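PDB 1KUT: phosphoribosylaminoimidazole-succinocarboxamide synthase from Thermotoga maritima, which catalyses the ATP-dependent joining of L-aspartate to 5-amino-1-(5-phospho-D-ribosyl)imidazole-4-carboxylate, forming SAICAR on the de novo route to IMP. Local coordinates for residues 185-189 with 190-194; 43-46 with 47-51; 213-216 with 217-221. One frame throughout, in Å; residues are numbered along the deposited sequence.

Contact 1 (185-189 with 190-194)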
# COMPACT_ATOMS: atom_id res chain seq x y z
N ASP B 185 -19.65 -1.04 10.37
CA ASP B 185 -20.21 -1.02 9.03
C ASP B 185 -21.24 -2.10 8.74
O ASP B 185 -22.16 -2.29 9.52
CB ASP B 185 -19.09 -1.07 7.99
CG ASP B 185 -19.50 -0.40 6.68
OD1 ASP B 185 -19.92 0.77 6.73
OD2 ASP B 185 -19.39 -1.03 5.61
N GLU B 186 -21.09 -2.81 7.63
CA GLU B 186 -22.06 -3.83 7.26
C GLU B 186 -21.42 -5.07 6.62
O GLU B 186 -20.20 -5.22 6.58
CB GLU B 186 -23.08 -3.23 6.29
CG GLU B 186 -22.52 -2.90 4.88
CD GLU B 186 -23.57 -2.29 3.94
OE1 GLU B 186 -23.82 -1.06 4.01
OE2 GLU B 186 -24.16 -3.04 3.13
N ILE B 187 -22.28 -5.97 6.13
CA ILE B 187 -21.84 -7.18 5.47
C ILE B 187 -22.91 -7.59 4.48
O ILE B 187 -23.85 -8.32 4.81
CB ILE B 187 -21.62 -8.35 6.45
CG1 ILE B 187 -20.62 -7.97 7.54
CG2 ILE B 187 -21.05 -9.52 5.70
CD1 ILE B 187 -20.34 -9.12 8.51
N SER B 188 -22.78 -7.13 3.24
CA SER B 188 -23.77 -7.45 2.22
C SER B 188 -23.10 -7.44 0.86
O SER B 188 -21.90 -7.23 0.76
CB SER B 188 -24.88 -6.40 2.24
OG SER B 188 -24.35 -5.14 1.86
N PRO B 189 -23.89 -7.69 -0.21
CA PRO B 189 -23.32 -7.70 -1.56
C PRO B 189 -22.56 -6.42 -1.84
O PRO B 189 -21.71 -6.37 -2.73
CB PRO B 189 -24.55 -7.88 -2.44
CG PRO B 189 -25.36 -8.86 -1.62
CD PRO B 189 -25.26 -8.24 -0.22
N ASP B 190 -22.85 -5.37 -1.07
CA ASP B 190 -22.13 -4.11 -1.26
C ASP B 190 -20.67 -4.19 -0.76
O ASP B 190 -19.83 -3.42 -1.19
CB ASP B 190 -22.82 -2.97 -0.50
CG ASP B 190 -24.01 -2.40 -1.23
OD1 ASP B 190 -24.53 -1.36 -0.78
OD2 ASP B 190 -24.45 -2.98 -2.24
N THR B 191 -20.38 -5.13 0.14
CA THR B 191 -19.03 -5.23 0.71
C THR B 191 -18.26 -6.50 0.43
O THR B 191 -17.14 -6.67 0.91
CB THR B 191 -19.06 -5.04 2.26
OG1 THR B 191 -19.95 -5.99 2.84
CG2 THR B 191 -19.53 -3.65 2.62
N PHE B 192 -18.87 -7.41 -0.32
CA PHE B 192 -18.21 -8.65 -0.65
C PHE B 192 -18.64 -9.17 -2.01
O PHE B 192 -19.70 -8.78 -2.52
CB PHE B 192 -18.45 -9.71 0.45
CG PHE B 192 -19.89 -10.14 0.61
CD1 PHE B 192 -20.57 -10.83 -0.40
CD2 PHE B 192 -20.55 -9.96 1.83
CE1 PHE B 192 -21.85 -11.34 -0.20
CE2 PHE B 192 -21.84 -10.47 2.05
CZ PHE B 192 -22.49 -11.17 1.02
N ARG B 193 -17.78 -10.01 -2.59
CA ARG B 193 -17.99 -10.64 -3.89
C ARG B 193 -18.17 -12.12 -3.60
O ARG B 193 -17.24 -12.79 -3.13
CB ARG B 193 -16.75 -10.47 -4.78
CG ARG B 193 -16.38 -9.04 -5.15
CD ARG B 193 -15.03 -9.07 -5.89
NE ARG B 193 -14.77 -7.92 -6.76
CZ ARG B 193 -14.76 -6.65 -6.35
NH1 ARG B 193 -15.01 -6.35 -5.08
NH2 ARG B 193 -14.47 -5.69 -7.21
N LEU B 194 -19.36 -12.65 -3.88
CA LEU B 194 -19.64 -14.05 -3.61
C LEU B 194 -20.05 -14.72 -4.91
O LEU B 194 -20.88 -14.19 -5.65
CB LEU B 194 -20.77 -14.14 -2.59
CG LEU B 194 -21.13 -15.54 -2.09
CD1 LEU B 194 -20.20 -15.90 -0.94
CD2 LEU B 194 -22.59 -15.55 -1.64
O HOH W 1 -18.34 -6.73 5.04
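Asp190 sits beside Glu186 in the loop that closes as a type I beta turn, Ser188 to Thr191, with Pro189 and Asp190 at its two central positions. Its carboxylate comes to 4.3 Å of the other acid, Asp190 OD1 to Glu186 OE2, with the two planes 23° apart. Each has its own counter-charge, Lys39 for Asp190 and Lys8 for Glu186, which probably eases the repulsion; Tyr217 also bonds Asp190, and Ser188 OG donates to Glu186 OE2 in a bond modelled at a very short 2.5 Å, a length to be taken with caution. Thr191 comes next and closes the turn, its N donating to Ser188 O at 2.7 Å from above the carbonyl plane. With chi1 at 56°, Thr191 OG1 lies between its own N and carbonyl carbon, facing back to accept Ser188 N at 3.1 Å. The same hydroxyl donates to a water that in turn donates to Glu186 O, while Thr191 CG2 rests 3.8 Å from Glu186 CG. Phe192 opens strand 192-196. Ile187 CG2 meets the ring at its edge, 3.9 Å from Phe192 CE2, and the Ser188-Pro189 peptide lies over one face near the rim, with Ser188 O 3.2 Å from Phe192 CD2.

Contact 2 (43-46 with 47-51)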
# COMPACT_ATOMS: atom_id res chain seq x y z
N CYS B 43 -30.10 -5.39 2.58
CA CYS B 43 -28.75 -5.33 3.14
C CYS B 43 -28.76 -5.30 4.68
O CYS B 43 -27.94 -5.94 5.32
CB CYS B 43 -28.00 -4.12 2.57
SG CYS B 43 -27.52 -4.32 0.79
N ALA B 44 -29.71 -4.57 5.26
CA ALA B 44 -29.81 -4.49 6.70
C ALA B 44 -29.99 -5.89 7.26
O ALA B 44 -29.28 -6.30 8.17
CB ALA B 44 -30.99 -3.60 7.11
N GLU B 45 -30.93 -6.64 6.69
CA GLU B 45 -31.16 -7.99 7.19
C GLU B 45 -30.03 -8.99 6.94
O GLU B 45 -29.74 -9.81 7.81
CB GLU B 45 -32.48 -8.54 6.63
CG GLU B 45 -32.81 -9.92 7.14
CD GLU B 45 -34.12 -10.43 6.58
OE1 GLU B 45 -34.48 -11.60 6.89
OE2 GLU B 45 -34.80 -9.66 5.84
N THR B 46 -29.39 -8.97 5.77
CA THR B 46 -28.32 -9.94 5.58
C THR B 46 -27.14 -9.55 6.49
O THR B 46 -26.42 -10.40 6.97
CB THR B 46 -27.90 -10.09 4.08
OG1 THR B 46 -26.71 -9.36 3.80
CG2 THR B 46 -29.01 -9.63 3.16
N THR B 47 -26.98 -8.26 6.76
CA THR B 47 -25.91 -7.83 7.67
C THR B 47 -26.18 -8.41 9.06
O THR B 47 -25.29 -9.01 9.67
CB THR B 47 -25.86 -6.28 7.80
OG1 THR B 47 -25.50 -5.72 6.54
CG2 THR B 47 -24.84 -5.85 8.86
N ALA B 48 -27.42 -8.25 9.54
CA ALA B 48 -27.83 -8.74 10.86
C ALA B 48 -27.72 -10.25 11.02
O ALA B 48 -27.42 -10.75 12.11
CB ALA B 48 -29.24 -8.31 11.14
N ILE B 49 -27.99 -10.98 9.96
CA ILE B 49 -27.88 -12.43 9.97
C ILE B 49 -26.40 -12.81 10.05
O ILE B 49 -25.97 -13.52 10.95
CB ILE B 49 -28.49 -13.02 8.67
CG1 ILE B 49 -30.02 -12.90 8.74
CG2 ILE B 49 -28.00 -14.45 8.44
CD1 ILE B 49 -30.74 -13.61 7.62
N LEU B 50 -25.61 -12.31 9.11
CA LEU B 50 -24.19 -12.60 9.12
C LEU B 50 -23.50 -12.21 10.45
O LEU B 50 -22.81 -13.02 11.06
CB LEU B 50 -23.52 -11.89 7.93
CG LEU B 50 -23.43 -12.61 6.57
CD1 LEU B 50 -24.25 -13.91 6.55
CD2 LEU B 50 -23.87 -11.65 5.46
N MSE B 51 -23.71 -10.98 10.92
CA MSE B 51 -23.08 -10.52 12.17
C MSE B 51 -23.51 -11.27 13.42
O MSE B 51 -22.73 -11.41 14.37
CB MSE B 51 -23.34 -9.03 12.38
CG MSE B 51 -22.69 -8.16 11.35
SE MSE B 51 -22.55 -6.37 12.04
CE MSE B 51 -24.39 -5.89 12.16
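Thr46 and Leu50, one turn apart, lie side by side and point the same way, with Thr46 OG1 4.0 Å from Leu50 CD2. That methyl also folds back over the backbone, 3.2 Å from Thr46 O, the oxygen that accepts the Leu50 N-H. Thr46 OG1 has a weak bond to Ile187 O in the loop alongside. Thr47 turns its hydroxyl back toward the preceding turn of the helix: OG1 stands beside its own N, anti to the carbonyl carbon (chi1 -65°), and donates to Cys43 O at 2.7 Å. This is the familiar bond of an alpha-helical threonine to the carbonyl four residues back, here in helix 39-55, and it comes on top of the regular bond from Thr47 N to Cys43 O at 2.9 Å. The two donors reach that oxygen from opposite faces of its carbonyl plane. With its proton given to Cys43 O, Thr47 OG1 can take the N-H of Ile187. Glu45 runs out fully extended and ends in a salt bridge to Arg225 of helix 214-229. Near its base, Glu45 CG passes 4.3 Å from Ile49 CD1, while Ile49 CG1 lies 3.2 Å from Glu45 O, which bonds Ile49 N.

Contact 3 (213-216 with 217-221)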
# COMPACT_ATOMS: atom_id res chain seq x y z
N PRO B 213 -30.32 -5.37 -10.97
CA PRO B 213 -29.30 -5.48 -9.92
C PRO B 213 -29.81 -6.04 -8.59
O PRO B 213 -29.10 -6.78 -7.91
CB PRO B 213 -28.79 -4.05 -9.79
CG PRO B 213 -28.99 -3.50 -11.18
CD PRO B 213 -30.35 -4.01 -11.52
N LEU B 214 -31.03 -5.69 -8.22
CA LEU B 214 -31.57 -6.16 -6.95
C LEU B 214 -31.60 -7.68 -6.87
O LEU B 214 -31.71 -8.23 -5.78
CB LEU B 214 -32.99 -5.61 -6.72
CG LEU B 214 -33.67 -6.01 -5.40
CD1 LEU B 214 -32.99 -5.32 -4.22
CD2 LEU B 214 -35.14 -5.61 -5.44
N LYS B 215 -31.48 -8.36 -8.01
CA LYS B 215 -31.53 -9.82 -7.98
C LYS B 215 -30.44 -10.52 -7.17
O LYS B 215 -30.74 -11.46 -6.42
CB LYS B 215 -31.56 -10.39 -9.40
CG LYS B 215 -31.79 -11.89 -9.40
CD LYS B 215 -32.53 -12.36 -10.63
CE LYS B 215 -33.05 -13.77 -10.42
NZ LYS B 215 -33.95 -14.19 -11.53
N LYS B 216 -29.19 -10.10 -7.31
CA LYS B 216 -28.12 -10.73 -6.56
C LYS B 216 -28.35 -10.54 -5.06
O LYS B 216 -28.09 -11.46 -4.27
CB LYS B 216 -26.74 -10.16 -6.94
CG LYS B 216 -26.39 -8.81 -6.31
CD LYS B 216 -24.93 -8.44 -6.55
CE LYS B 216 -24.59 -7.07 -5.97
NZ LYS B 216 -23.18 -6.64 -6.28
N TYR B 217 -28.85 -9.37 -4.68
CA TYR B 217 -29.12 -9.07 -3.27
C TYR B 217 -30.21 -9.99 -2.74
O TYR B 217 -30.09 -10.56 -1.65
CB TYR B 217 -29.56 -7.62 -3.09
CG TYR B 217 -28.49 -6.61 -3.41
CD1 TYR B 217 -28.21 -6.26 -4.74
CD2 TYR B 217 -27.73 -6.01 -2.40
CE1 TYR B 217 -27.21 -5.33 -5.05
CE2 TYR B 217 -26.72 -5.09 -2.70
CZ TYR B 217 -26.47 -4.75 -4.02
OH TYR B 217 -25.49 -3.85 -4.34
N ARG B 218 -31.29 -10.13 -3.51
CA ARG B 218 -32.39 -10.98 -3.08
C ARG B 218 -31.86 -12.40 -2.89
O ARG B 218 -32.16 -13.04 -1.89
CB ARG B 218 -33.52 -10.97 -4.12
CG ARG B 218 -34.27 -9.63 -4.23
CD ARG B 218 -35.58 -9.79 -5.00
NE ARG B 218 -35.36 -10.47 -6.29
CZ ARG B 218 -35.14 -9.85 -7.45
NH1 ARG B 218 -35.11 -8.52 -7.52
NH2 ARG B 218 -34.93 -10.57 -8.55
N GLU B 219 -31.06 -12.87 -3.85
CA GLU B 219 -30.49 -14.21 -3.78
C GLU B 219 -29.59 -14.38 -2.55
O GLU B 219 -29.69 -15.38 -1.84
CB GLU B 219 -29.72 -14.54 -5.07
CG GLU B 219 -30.63 -14.88 -6.27
CD GLU B 219 -29.87 -15.21 -7.56
OE1 GLU B 219 -30.53 -15.47 -8.59
OE2 GLU B 219 -28.62 -15.21 -7.55
N VAL B 220 -28.72 -13.41 -2.30
CA VAL B 220 -27.85 -13.49 -1.12
C VAL B 220 -28.68 -13.60 0.16
O VAL B 220 -28.46 -14.49 0.98
CB VAL B 220 -26.92 -12.25 -1.00
CG1 VAL B 220 -26.17 -12.28 0.33
CG2 VAL B 220 -25.93 -12.24 -2.14
N LEU B 221 -29.65 -12.70 0.32
CA LEU B 221 -30.50 -12.75 1.51
C LEU B 221 -31.14 -14.12 1.71
O LEU B 221 -30.96 -14.74 2.76
CB LEU B 221 -31.61 -11.68 1.44
CG LEU B 221 -32.53 -11.63 2.67
CD1 LEU B 221 -31.71 -11.48 3.94
CD2 LEU B 221 -33.52 -10.46 2.54
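Arg218 folds back over Leu214 and Lys215, across one turn of the alpha helix 214-229. Its chain bends at chi3 (-51°), which lays the guanidinium flat against the backbone: Lys215 CA sits 3.4 Å above one face of the group, toward its rim. Leu214 crosses Arg218 at about a right angle and meets the guanidinium at its edge, in plane, where Leu214 CD2 is 3.6 Å from Arg218 NH1. On the Lys215 side, the methylene groups pass Arg218 NH2, with Lys215 CB 3.5 Å from it. Asp212, just before the segment, forms a salt bridge with Arg218 NH1, which probably helps to fix how the group is turned. With an alanine in place of Arg218, the Asp212 carboxylate is likely to lose its mate, and a gap would probably open beside Leu214 CD2 and over Lys215 CA. Lys215 continues past the arginine and slants across Glu219, its CE 3.5 Å from Glu219 OE1; the ammonium itself does not reach that carboxylate, whose other oxygen is held by Arg208.

Round the helix, Lys216 and Tyr217 run side by side in the same direction. Lys216 CG lies between its backbone N and carbonyl carbon (chi1 79°) and the chain is extended beyond it, which carries the methylenes along the ring at a slant, with CE 3.3 Å from Tyr217 CE1. The phenol oxygen beyond is bonded to Asp190. Leu214 CD1 packs 4.3 Å from Tyr217 CB. Regular i to i+4 bonds run beneath these side chains, from Arg218 N to Leu214 O, Glu219 N to Lys215 O and Val220 N to Lys216 O. At the ring's edge, in its plane, Pro213 O lies 3.3 Å from Tyr217 CD1.

Along the chain contact 2 comes first, then contact 1, then contact 3, yet all three meet in space, with centres 10 to 13 Å apart. Contact 1, its centre about 4 Å from that of the chain, packs against both helices 39-55 and 214-229 and leads into strand 192-196 of the antiparallel sheet that also holds strand 164-175. Its loop meets contact 2 where Ser188 OG is 3.4 Å from Cys43 SG, and contact 3 where Pro189 CG is 3.5 Å from Val220 CG2. The helices also touch directly, Thr46 CG2 lying 3.4 Å from Leu221 CD1. The 185-194 loop thus joins both helices to the sheet within the synthetase fold.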